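Local structure of beta-d-glucoside glucohydrolase (Hypocrea jecorina, 3ZZ1) at residues 23-28 and 273-278; 143-148 and 195-200; 246-251 and 282-287; 358-361 and 366-369; 445-450 and 457-462. The protein probably hydrolyses terminal, non-reducing beta-D-glucosyl residues with release of beta-D-glucose, a step in cellulose breakdown by this glycoside hydrolase family 3 enzyme. All coordinates share one frame; numbering follows the deposited sequence. Where two conformers were deposited one is given.

Interaction 1. Residues 23-28 and 273-278; sequences LNLQDK and NAVNSN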
# COMPACT_ATOMS: atom_id res chain seq x y z
N LEU A 23 19.58 5.64 -32.66
CA LEU A 23 18.16 5.77 -33.00
C LEU A 23 17.80 7.03 -33.78
O LEU A 23 18.47 8.06 -33.66
CB LEU A 23 17.31 5.67 -31.73
CG LEU A 23 17.53 4.45 -30.81
CD1 LEU A 23 16.68 4.56 -29.55
CD2 LEU A 23 17.27 3.12 -31.52
N ASN A 24 16.75 6.94 -34.59
CA ASN A 24 16.16 8.11 -35.25
C ASN A 24 14.87 8.52 -34.54
O ASN A 24 14.52 7.93 -33.51
CB ASN A 24 15.96 7.88 -36.76
CG ASN A 24 14.93 6.79 -37.06
OD1 ASN A 24 13.98 6.57 -36.31
ND2 ASN A 24 15.10 6.13 -38.20
N LEU A 25 14.18 9.53 -35.06
CA LEU A 25 13.00 10.07 -34.37
C LEU A 25 11.86 9.06 -34.24
O LEU A 25 11.22 8.98 -33.19
CB LEU A 25 12.52 11.37 -35.03
CG LEU A 25 11.32 12.12 -34.41
CD1 LEU A 25 11.52 12.43 -32.92
CD2 LEU A 25 11.03 13.40 -35.17
N GLN A 26 11.60 8.29 -35.30
CA GLN A 26 10.53 7.30 -35.27
C GLN A 26 10.80 6.22 -34.22
O GLN A 26 9.89 5.82 -33.48
CB GLN A 26 10.27 6.68 -36.65
CG GLN A 26 8.94 5.91 -36.74
CD GLN A 26 7.73 6.70 -36.19
OE1 GLN A 26 7.51 7.87 -36.55
NE2 GLN A 26 6.95 6.06 -35.33
N ASP A 27 12.04 5.75 -34.16
CA ASP A 27 12.49 4.86 -33.10
C ASP A 27 12.08 5.41 -31.74
O ASP A 27 11.44 4.72 -30.95
CB ASP A 27 14.01 4.70 -33.13
CG ASP A 27 14.50 3.88 -34.30
OD1 ASP A 27 13.86 2.87 -34.65
OD2 ASP A 27 15.55 4.24 -34.86
N LYS A 28 12.45 6.67 -31.50
CA LYS A 28 12.26 7.34 -30.21
C LYS A 28 10.79 7.55 -29.88
O LYS A 28 10.37 7.36 -28.73
CB LYS A 28 13.01 8.68 -30.21
CG LYS A 28 14.52 8.54 -30.25
CD LYS A 28 15.19 9.83 -30.72
CE LYS A 28 16.66 9.62 -30.97
NZ LYS A 28 17.36 10.90 -31.23
N ASN A 273 4.76 15.03 -35.07
CA ASN A 273 4.35 16.33 -35.59
C ASN A 273 4.77 17.51 -34.71
O ASN A 273 5.16 18.56 -35.22
CB ASN A 273 2.84 16.37 -35.85
CG ASN A 273 2.42 15.48 -37.01
OD1 ASN A 273 3.25 15.05 -37.82
ND2 ASN A 273 1.12 15.19 -37.08
N ALA A 274 4.68 17.32 -33.39
CA ALA A 274 5.07 18.36 -32.43
C ALA A 274 6.58 18.63 -32.41
O ALA A 274 7.01 19.76 -32.18
CB ALA A 274 4.56 18.02 -31.03
N VAL A 275 7.37 17.59 -32.64
CA VAL A 275 8.83 17.73 -32.75
C VAL A 275 9.21 18.42 -34.07
O VAL A 275 10.03 19.34 -34.08
CB VAL A 275 9.55 16.36 -32.59
CG1 VAL A 275 11.03 16.48 -32.86
CG2 VAL A 275 9.32 15.79 -31.19
N ASN A 276 8.59 17.99 -35.16
CA ASN A 276 8.84 18.57 -36.49
C ASN A 276 8.41 20.03 -36.62
O ASN A 276 9.02 20.79 -37.38
CB ASN A 276 8.18 17.74 -37.59
CG ASN A 276 8.88 16.42 -37.80
OD1 ASN A 276 10.05 16.25 -37.46
ND2 ASN A 276 8.15 15.46 -38.37
N SER A 277 7.35 20.39 -35.89
CA SER A 277 6.83 21.76 -35.88
C SER A 277 7.47 22.57 -34.76
O SER A 277 7.03 23.68 -34.46
CB SER A 277 5.31 21.76 -35.72
OG SER A 277 4.68 21.17 -36.84
N ASN A 278 8.51 22.01 -34.15
CA ASN A 278 9.31 22.68 -33.11
C ASN A 278 8.54 23.09 -31.85
O ASN A 278 8.92 24.04 -31.17
CB ASN A 278 10.05 23.89 -33.71
CG ASN A 278 10.83 23.54 -34.98
OD1 ASN A 278 10.66 24.18 -36.02
ND2 ASN A 278 11.66 22.51 -34.89
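D27 OD2 accepts from the backbone N of N24 and forms a salt bridge with K51 NZ, at the start of the helix from which L25 reaches V275 and N276. N24 N approaches the anti lone pair of D27 OD2 at 3.0 Å, almost straight (174°). The return bond, from D27 N to N24 OD1, is also 3.0 Å long and meets the amide oxygen nearly end-on. Across the contact everything rests on one leucine. L25 holds CG anti to its backbone N (chi1 -178°), which carries the isopropyl end away from helix 25-32; there L25 CD2 touches V275 CG1 at 3.9 Å, the two side chains sliding past each other in opposite directions. The same L25 CD2 lies 3.8 Å from N276 OD1, an exposed amide at the border of the patch. No hydrogen bond spans the two segments, and 110 Å² is buried in all. V275 also packs on T282 and V285, which continues the apolar patch onto helix 282-298. The contact thus pairs opposite helix ends: a capping box of N24 and D27 opens helix 25-32, and a Schellman motif, with N278 at positive phi, closes helix 269-276.

Interaction 2. Residues 143-148 and 195-200; sequences QTINGI and ANVASV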
# COMPACT_ATOMS: atom_id res chain seq x y z
N GLN A 143 11.12 -1.39 0.41
CA GLN A 143 11.32 -2.83 0.58
C GLN A 143 10.70 -3.62 -0.58
O GLN A 143 11.28 -4.59 -1.05
CB GLN A 143 10.77 -3.33 1.93
CG GLN A 143 11.53 -2.82 3.17
CD GLN A 143 12.89 -3.49 3.41
OE1 GLN A 143 13.72 -2.96 4.14
NE2 GLN A 143 13.11 -4.66 2.80
N THR A 144 9.52 -3.18 -1.03
CA THR A 144 8.78 -3.87 -2.10
C THR A 144 9.48 -3.72 -3.44
O THR A 144 9.55 -4.67 -4.23
CB THR A 144 7.32 -3.35 -2.20
OG1 THR A 144 6.69 -3.45 -0.92
CG2 THR A 144 6.51 -4.14 -3.23
N ILE A 145 10.01 -2.53 -3.70
CA ILE A 145 10.69 -2.22 -4.95
C ILE A 145 12.05 -2.91 -5.02
O ILE A 145 12.41 -3.43 -6.07
CB ILE A 145 10.78 -0.69 -5.17
CG1 ILE A 145 9.41 -0.16 -5.61
CG2 ILE A 145 11.84 -0.32 -6.21
CD1 ILE A 145 9.18 1.30 -5.30
N ASN A 146 12.78 -2.93 -3.91
CA ASN A 146 13.99 -3.74 -3.81
C ASN A 146 13.68 -5.19 -4.18
O ASN A 146 14.38 -5.79 -5.01
CB ASN A 146 14.59 -3.66 -2.40
CG ASN A 146 15.90 -4.45 -2.27
OD1 ASN A 146 15.93 -5.54 -1.68
ND2 ASN A 146 16.99 -3.90 -2.81
N GLY A 147 12.61 -5.73 -3.61
CA GLY A 147 12.17 -7.09 -3.88
C GLY A 147 11.85 -7.35 -5.34
O GLY A 147 12.42 -8.25 -5.95
N ILE A 148 10.94 -6.54 -5.90
CA ILE A 148 10.54 -6.67 -7.30
C ILE A 148 11.75 -6.57 -8.23
O ILE A 148 11.98 -7.45 -9.06
CB ILE A 148 9.48 -5.61 -7.72
CG1 ILE A 148 8.17 -5.80 -6.95
CG2 ILE A 148 9.20 -5.68 -9.24
CD1 ILE A 148 7.27 -4.56 -6.94
N ALA A 195 14.99 3.80 -3.69
CA ALA A 195 15.07 2.36 -3.89
C ALA A 195 15.36 2.04 -5.35
O ALA A 195 15.33 0.88 -5.75
CB ALA A 195 13.77 1.68 -3.43
N ASN A 196 15.64 3.08 -6.14
CA ASN A 196 15.89 2.99 -7.58
C ASN A 196 14.69 2.50 -8.39
O ASN A 196 14.87 1.76 -9.36
CB ASN A 196 17.12 2.12 -7.88
CG ASN A 196 18.41 2.72 -7.35
OD1 ASN A 196 18.58 3.94 -7.33
ND2 ASN A 196 19.33 1.86 -6.93
N VAL A 197 13.49 2.92 -8.01
CA VAL A 197 12.30 2.56 -8.78
C VAL A 197 12.55 2.97 -10.23
O VAL A 197 13.16 4.01 -10.49
CB VAL A 197 10.98 3.17 -8.20
CG1 VAL A 197 10.85 4.67 -8.49
CG2 VAL A 197 9.76 2.41 -8.71
N ALA A 198 12.11 2.12 -11.15
CA ALA A 198 12.36 2.32 -12.57
C ALA A 198 11.46 3.41 -13.13
O ALA A 198 11.90 4.25 -13.92
CB ALA A 198 12.13 1.02 -13.33
N SER A 199 10.21 3.38 -12.69
CA SER A 199 9.18 4.26 -13.22
C SER A 199 8.23 4.79 -12.14
O SER A 199 8.14 4.23 -11.05
CB SER A 199 8.39 3.53 -14.30
OG SER A 199 7.46 4.40 -14.93
N VAL A 200 7.54 5.86 -12.49
CA VAL A 200 6.53 6.48 -11.66
C VAL A 200 5.35 6.74 -12.57
O VAL A 200 5.53 7.14 -13.72
CB VAL A 200 7.06 7.81 -11.05
CG1 VAL A 200 5.94 8.60 -10.40
CG2 VAL A 200 8.19 7.54 -10.04
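I145 turns both of its branches onto the turn at 195-197, one methyl to each of two small side chains. With I145 CG2 anti to the backbone N and CG1 beside that N (chi1 -76°), the two branches diverge to A195 and V197. The short branch faces A195, I145 CG2 standing 3.9 Å from A195 CB and 3.7 Å from A195 O. The long branch reaches further, to V197, where I145 CD1 meets V197 CG2 at 3.6 Å, the shortest approach between the segments. These two side chains cross at a slant, and I145 CG1 adds a second contact with V197 CG2 at 4.0 Å. What brings A195 and V197 together under one isoleucine is the Schellman motif that ends helix 178-194: N196, at positive phi (64°), leads the chain on toward strand 199-202. Cutting I145 back to an alanine is likely to lose the CG2 contact with A195 and the CD1 contact with V197, leaving a gap over V197 CG2. I145 also touches A155 of the parallel strand 154-160, so helix 134-150 packs against the crossover strand-helix-strand unit of 154-160, 178-194 and 199-202, within the TIM-barrel-related N-terminal domain. Since no hydrogen bond crosses directly between the segments, this side-chain contact probably depends on the close fit of methyl surfaces.

Interaction 3. Residues 246-251 and 282-287; sequences SANSGL and TSRVDD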
# COMPACT_ATOMS: atom_id res chain seq x y z
N SER A 246 2.36 18.30 -21.86
CA SER A 246 2.71 17.09 -21.12
C SER A 246 4.18 16.73 -21.36
O SER A 246 4.97 16.59 -20.41
CB SER A 246 1.77 15.92 -21.47
OG SER A 246 1.96 15.48 -22.81
N ALA A 247 4.56 16.65 -22.64
CA ALA A 247 5.95 16.42 -23.04
C ALA A 247 6.93 17.39 -22.36
O ALA A 247 7.89 16.96 -21.72
CB ALA A 247 6.08 16.49 -24.57
N ASN A 248 6.66 18.69 -22.47
CA ASN A 248 7.57 19.71 -21.93
C ASN A 248 7.57 19.83 -20.40
O ASN A 248 8.52 20.36 -19.82
CB ASN A 248 7.31 21.07 -22.59
CG ASN A 248 7.60 21.07 -24.08
OD1 ASN A 248 6.95 21.80 -24.85
ND2 ASN A 248 8.55 20.25 -24.51
N SER A 249 6.53 19.32 -19.76
CA SER A 249 6.46 19.33 -18.30
C SER A 249 7.29 18.21 -17.65
O SER A 249 7.60 18.28 -16.46
CB SER A 249 5.01 19.25 -17.82
OG SER A 249 4.33 20.45 -18.11
N GLY A 250 7.65 17.20 -18.44
CA GLY A 250 8.43 16.08 -17.94
C GLY A 250 7.80 14.70 -18.07
O GLY A 250 8.32 13.73 -17.51
N LEU A 251 6.68 14.61 -18.79
CA LEU A 251 6.10 13.30 -19.12
C LEU A 251 7.00 12.54 -20.10
O LEU A 251 7.55 13.13 -21.03
CB LEU A 251 4.69 13.45 -19.72
CG LEU A 251 3.94 12.15 -20.03
CD1 LEU A 251 3.77 11.30 -18.77
CD2 LEU A 251 2.60 12.45 -20.66
N THR A 282 13.72 18.31 -29.55
CA THR A 282 14.24 16.94 -29.65
C THR A 282 14.94 16.51 -28.36
O THR A 282 14.87 15.34 -27.98
CB THR A 282 15.22 16.81 -30.82
OG1 THR A 282 16.15 17.89 -30.77
CG2 THR A 282 14.48 16.84 -32.14
N SER A 283 15.59 17.46 -27.70
CA SER A 283 16.28 17.19 -26.43
C SER A 283 15.33 16.60 -25.38
O SER A 283 15.73 15.71 -24.62
CB SER A 283 16.91 18.47 -25.88
OG SER A 283 15.92 19.45 -25.59
N ARG A 284 14.10 17.10 -25.34
CA ARG A 284 13.08 16.58 -24.43
C ARG A 284 12.75 15.12 -24.72
O ARG A 284 12.70 14.30 -23.79
CB ARG A 284 11.83 17.45 -24.46
CG ARG A 284 10.76 17.11 -23.41
CD ARG A 284 11.26 17.26 -21.96
NE ARG A 284 11.83 16.01 -21.44
CZ ARG A 284 11.12 14.99 -20.97
NH1 ARG A 284 9.79 15.04 -20.96
NH2 ARG A 284 11.73 13.90 -20.52
N VAL A 285 12.52 14.79 -25.99
CA VAL A 285 12.25 13.42 -26.43
C VAL A 285 13.47 12.53 -26.19
O VAL A 285 13.34 11.38 -25.76
CB VAL A 285 11.78 13.36 -27.91
CG1 VAL A 285 11.75 11.93 -28.44
CG2 VAL A 285 10.41 14.02 -28.06
N ASP A 286 14.66 13.06 -26.47
CA ASP A 286 15.91 12.36 -26.16
C ASP A 286 16.02 12.02 -24.68
O ASP A 286 16.51 10.94 -24.32
CB ASP A 286 17.12 13.18 -26.62
CG ASP A 286 17.46 12.97 -28.09
OD1 ASP A 286 16.78 12.17 -28.78
OD2 ASP A 286 18.42 13.60 -28.55
N ASP A 287 15.56 12.92 -23.81
CA ASP A 287 15.52 12.68 -22.37
C ASP A 287 14.52 11.59 -21.98
O ASP A 287 14.81 10.78 -21.10
CB ASP A 287 15.24 13.96 -21.58
CG ASP A 287 15.38 13.75 -20.07
OD1 ASP A 287 16.50 13.53 -19.59
OD2 ASP A 287 14.35 13.80 -19.36
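R284 NH1 donates to two backbone oxygens at once, A247 O and L251 O, and this is the tight part of the contact. The bond from R284 NH1 to A247 O is 2.8 Å long with an N-H...O angle of 158°, and it lies in both the carbonyl and the guanidinium plane. That from R284 NH1 to L251 O, 2.9 Å, is more bent (141°) and comes from above the carbonyl plane. The side chain folds to get there: the chain bends at chi2 and chi3, so that R284 CG passes 3.3 Å from A247 O before the guanidinium turns back to the same oxygen. A247 O belongs to the last turn of helix 244-249 and L251 O lies just after it; the helix closes in a Schellman motif, in which G250 has positive phi and L251 N bonds S246 O at 3.1 Å. The charged group thus sits at the C-terminal end of the helix, whose carbonyls would probably help to stabilise it. R284 NH2 makes two salt bridges, one to D252 just beyond the other segment and one to D287 OD2, at 2.9 Å, one turn along its own helix. A leucine in its place would probably leave A247 O and L251 O without this donor and D252 without this counter-charge, while D287 would retain R291. The looser flank is N248, partly exposed: its side chain slides past the aliphatic stem of R284 in the opposite direction, with the two flat groups 65° apart.

Interaction 4. Residues 358-361 and 366-369; sequences IGNH and PSCN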
# COMPACT_ATOMS: atom_id res chain seq x y z
N ILE A 358 -17.32 -19.62 0.11
CA ILE A 358 -16.97 -19.29 -1.28
C ILE A 358 -18.17 -18.64 -1.98
O ILE A 358 -19.28 -19.16 -1.94
CB ILE A 358 -16.53 -20.56 -2.06
CG1 ILE A 358 -15.22 -21.14 -1.51
CG2 ILE A 358 -16.41 -20.27 -3.56
CD1 ILE A 358 -13.98 -20.27 -1.70
N GLY A 359 -17.93 -17.49 -2.61
CA GLY A 359 -18.94 -16.80 -3.40
C GLY A 359 -18.37 -16.40 -4.75
O GLY A 359 -17.33 -16.90 -5.17
N ASN A 360 -19.05 -15.47 -5.42
CA ASN A 360 -18.65 -15.02 -6.76
C ASN A 360 -17.33 -14.25 -6.77
O ASN A 360 -16.65 -14.19 -7.79
CB ASN A 360 -19.77 -14.19 -7.40
CG ASN A 360 -20.93 -15.04 -7.90
OD1 ASN A 360 -20.77 -16.20 -8.27
ND2 ASN A 360 -22.11 -14.44 -7.93
N HIS A 361 -16.98 -13.67 -5.63
CA HIS A 361 -15.70 -12.98 -5.46
C HIS A 361 -14.52 -13.95 -5.54
O HIS A 361 -13.58 -13.74 -6.30
CB HIS A 361 -15.68 -12.22 -4.13
CG HIS A 361 -14.40 -11.47 -3.89
ND1 HIS A 361 -13.38 -11.98 -3.12
CD2 HIS A 361 -13.98 -10.27 -4.33
CE1 HIS A 361 -12.38 -11.12 -3.10
NE2 HIS A 361 -12.72 -10.07 -3.82
N PRO A 366 -18.16 -14.29 -13.77
CA PRO A 366 -18.58 -13.28 -14.75
C PRO A 366 -19.36 -12.11 -14.12
O PRO A 366 -19.46 -11.04 -14.71
CB PRO A 366 -19.50 -14.06 -15.69
CG PRO A 366 -18.98 -15.46 -15.62
CD PRO A 366 -18.51 -15.65 -14.20
N SER A 367 -19.92 -12.33 -12.93
CA SER A 367 -20.60 -11.27 -12.20
C SER A 367 -19.64 -10.43 -11.37
O SER A 367 -20.05 -9.45 -10.73
CB SER A 367 -21.72 -11.84 -11.32
OG SER A 367 -21.20 -12.56 -10.23
N CYS A 368 -18.36 -10.79 -11.39
CA CYS A 368 -17.37 -10.17 -10.53
C CYS A 368 -16.06 -9.85 -11.27
O CYS A 368 -14.97 -10.17 -10.78
CB CYS A 368 -17.11 -11.06 -9.31
SG CYS A 368 -16.55 -10.19 -7.83
N ASN A 369 -16.17 -9.24 -12.45
CA ASN A 369 -14.99 -8.76 -13.18
C ASN A 369 -14.26 -7.67 -12.40
O ASN A 369 -14.90 -6.82 -11.75
CB ASN A 369 -15.36 -8.27 -14.58
CG ASN A 369 -15.68 -9.41 -15.56
OD1 ASN A 369 -16.29 -9.19 -16.61
ND2 ASN A 369 -15.26 -10.62 -15.21
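N360 is the first residue of 358-361 to touch the other segment, its side chain lying beside S367. N360 ND2 comes within 3.1 Å of S367 OG, but the angle is too poor for a hydrogen bond. S367 OG bonds instead to S365 OG. The placing of S367 OG between its backbone N and carbonyl carbon (chi1 70°) turns the hydroxyl toward the asparagine all the same. Separately, N360 OD1 accepts from R363 NH2, and N360 N is held by the carboxylate of D375. The backbone carbonyl of N360 then faces C368, N360 O standing 3.5 Å from C368 CB. At H361 the contact passes to sulfur. H361 CA lies 3.8 Å from C368 SG, whereas the H361 side chain leaves the backbone away from 366-369; the ring centroid is 5.3 Å from C368 SG, which approaches obliquely, 70° off the ring normal. That ring meets Y389, and has weak hydrogen bonds to A377 O and M380 O. C368 is bonded to C373, so the sulfur packed against H361 belongs to a short-range disulfide, which closes a small ring within the long irregular loop between strand 348-352 and helix 395-404 in the family 3 C-terminal domain.

Interaction 5. Residues 445-450 and 457-462; sequences TVEGNA and DPWHNG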
# COMPACT_ATOMS: atom_id res chain seq x y z
N THR A 445 -19.34 0.74 -9.76
CA THR A 445 -20.26 0.93 -8.65
C THR A 445 -20.77 -0.43 -8.20
O THR A 445 -21.43 -1.15 -8.97
CB THR A 445 -21.43 1.88 -9.05
OG1 THR A 445 -20.90 3.17 -9.36
CG2 THR A 445 -22.45 2.02 -7.92
N VAL A 446 -20.45 -0.79 -6.96
CA VAL A 446 -20.81 -2.09 -6.40
C VAL A 446 -21.72 -1.87 -5.20
O VAL A 446 -21.32 -1.24 -4.22
CB VAL A 446 -19.55 -2.88 -5.95
CG1 VAL A 446 -19.94 -4.18 -5.28
CG2 VAL A 446 -18.64 -3.15 -7.13
N GLU A 447 -22.94 -2.40 -5.30
CA GLU A 447 -23.98 -2.23 -4.27
C GLU A 447 -24.15 -0.77 -3.87
O GLU A 447 -24.21 -0.44 -2.68
CB GLU A 447 -23.70 -3.13 -3.06
CG GLU A 447 -23.84 -4.62 -3.36
CD GLU A 447 -23.59 -5.50 -2.15
OE1 GLU A 447 -24.00 -5.13 -1.02
OE2 GLU A 447 -23.00 -6.59 -2.33
N GLY A 448 -24.21 0.11 -4.87
CA GLY A 448 -24.40 1.54 -4.63
C GLY A 448 -23.18 2.31 -4.17
O GLY A 448 -23.28 3.50 -3.84
N ASN A 449 -22.02 1.65 -4.13
CA ASN A 449 -20.75 2.30 -3.78
C ASN A 449 -19.91 2.59 -5.03
O ASN A 449 -19.41 1.67 -5.69
CB ASN A 449 -19.96 1.46 -2.78
CG ASN A 449 -20.62 1.39 -1.41
OD1 ASN A 449 -20.44 2.28 -0.57
ND2 ASN A 449 -21.41 0.34 -1.18
N ALA A 450 -19.74 3.88 -5.34
CA ALA A 450 -19.13 4.30 -6.61
C ALA A 450 -17.61 4.11 -6.71
O ALA A 450 -16.99 4.53 -7.69
CB ALA A 450 -19.51 5.76 -6.91
N ASP A 457 -20.00 1.69 7.70
CA ASP A 457 -20.76 0.57 8.26
C ASP A 457 -20.41 -0.74 7.56
O ASP A 457 -20.00 -0.73 6.39
CB ASP A 457 -22.27 0.83 8.14
CG ASP A 457 -22.74 2.02 8.98
OD1 ASP A 457 -22.11 2.30 10.01
OD2 ASP A 457 -23.73 2.67 8.59
N PRO A 458 -20.59 -1.88 8.26
CA PRO A 458 -20.43 -3.17 7.60
C PRO A 458 -21.46 -3.30 6.48
O PRO A 458 -22.58 -2.81 6.61
CB PRO A 458 -20.75 -4.18 8.71
CG PRO A 458 -20.47 -3.45 9.97
CD PRO A 458 -20.87 -2.04 9.70
N TRP A 459 -21.05 -3.93 5.38
CA TRP A 459 -21.94 -4.24 4.27
C TRP A 459 -22.91 -5.35 4.67
O TRP A 459 -22.74 -5.99 5.72
CB TRP A 459 -21.13 -4.68 3.06
CG TRP A 459 -20.45 -3.58 2.30
CD1 TRP A 459 -19.87 -2.45 2.82
CD2 TRP A 459 -20.23 -3.52 0.88
NE1 TRP A 459 -19.33 -1.68 1.81
CE2 TRP A 459 -19.53 -2.31 0.61
CE3 TRP A 459 -20.57 -4.36 -0.19
CZ2 TRP A 459 -19.17 -1.93 -0.68
CZ3 TRP A 459 -20.20 -3.98 -1.48
CH2 TRP A 459 -19.51 -2.77 -1.71
N HIS A 460 -23.92 -5.59 3.83
CA HIS A 460 -24.84 -6.72 3.98
C HIS A 460 -25.47 -6.82 5.37
O HIS A 460 -25.65 -7.93 5.89
CB HIS A 460 -24.15 -8.04 3.66
CG HIS A 460 -23.39 -8.05 2.37
ND1 HIS A 460 -23.96 -7.66 1.18
CD2 HIS A 460 -22.13 -8.43 2.09
CE1 HIS A 460 -23.07 -7.79 0.21
NE2 HIS A 460 -21.95 -8.25 0.74
N ASN A 461 -25.77 -5.67 5.97
CA ASN A 461 -26.47 -5.63 7.25
C ASN A 461 -25.69 -6.30 8.39
O ASN A 461 -26.28 -6.86 9.32
CB ASN A 461 -27.87 -6.26 7.10
CG ASN A 461 -28.97 -5.33 7.55
OD1 ASN A 461 -29.09 -4.20 7.05
ND2 ASN A 461 -29.80 -5.80 8.48
N GLY A 462 -24.36 -6.22 8.30
CA GLY A 462 -23.46 -6.84 9.26
C GLY A 462 -23.71 -6.50 10.71
O GLY A 462 -23.63 -7.36 11.58
O HOH W 1 -24.11 -4.24 1.45
O HOH W 2 -19.51 1.10 2.07
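W459 supplies most of the apolar contact, its indole inserted among V446, E447 and N449. V446 CG1 meets W459 CZ3 at 3.8 Å, close to the ring plane and therefore at its edge, the two side chains crossing at about a right angle. W382 touches both V446 and W459 from outside, extending this buried patch.

A second kind of contact sets polar groups against the ring. The amide of N449 lies almost parallel to the indole, the planes 15° apart; N449 ND2 stands 3.1 Å above the ring plane, offset toward the rim, and 3.2 Å from W459 CZ2. A weak bond from N449 ND2 to V446 O, within the type I' turn 446-449, helps to keep that amide turned. E447, extended beyond CG (chi2 -178°), crosses the same indole at a slant, with E447 OE1 3.6 Å from W459 CE3 and the carboxylate and ring planes 56° apart.

Water makes the third kind, since no direct hydrogen bond spans the segments. One water donates to E447 OE1 at 2.6 Å and accepts from H460 N at 2.7 Å. Another accepts from W459 NE1 at 2.8 Å; it lies 3.0 Å from N449 OD1 and can donate there, an oxygen held by N454 N as well. H460 NE2 has its own partner in D374 O, and W459 is tied through its backbone to T436 of strand 430-437. Two turns of the same loop therefore meet through an indole, while a backbone N-H and the buried indole N-H of the second turn are satisfied by waters, the former bridged to the first turn and the latter probably so.

In the fold
Interactions 1, 2 and 3 lie on the same side of the chain's centre, 1 and 3 far out; interactions 4 and 5 belong to the C-terminal domain. Interaction 2, its centre about 13 Å from that of the chain, is the most deeply set and wholly apolar. Interactions 1 and 3 touch each other, through V275 packing and a salt bridge from K28 to D286. One is light and leucine-borne, the other buried and charged. Interactions 4 and 5 have centres about 15 Å apart and do not touch, yet both link parts of irregular loops, one beside a disulfide, the other by an indole and bridging waters. Chemistry does not follow depth: apolar packing carries both the innermost contact and the outermost, interaction 1.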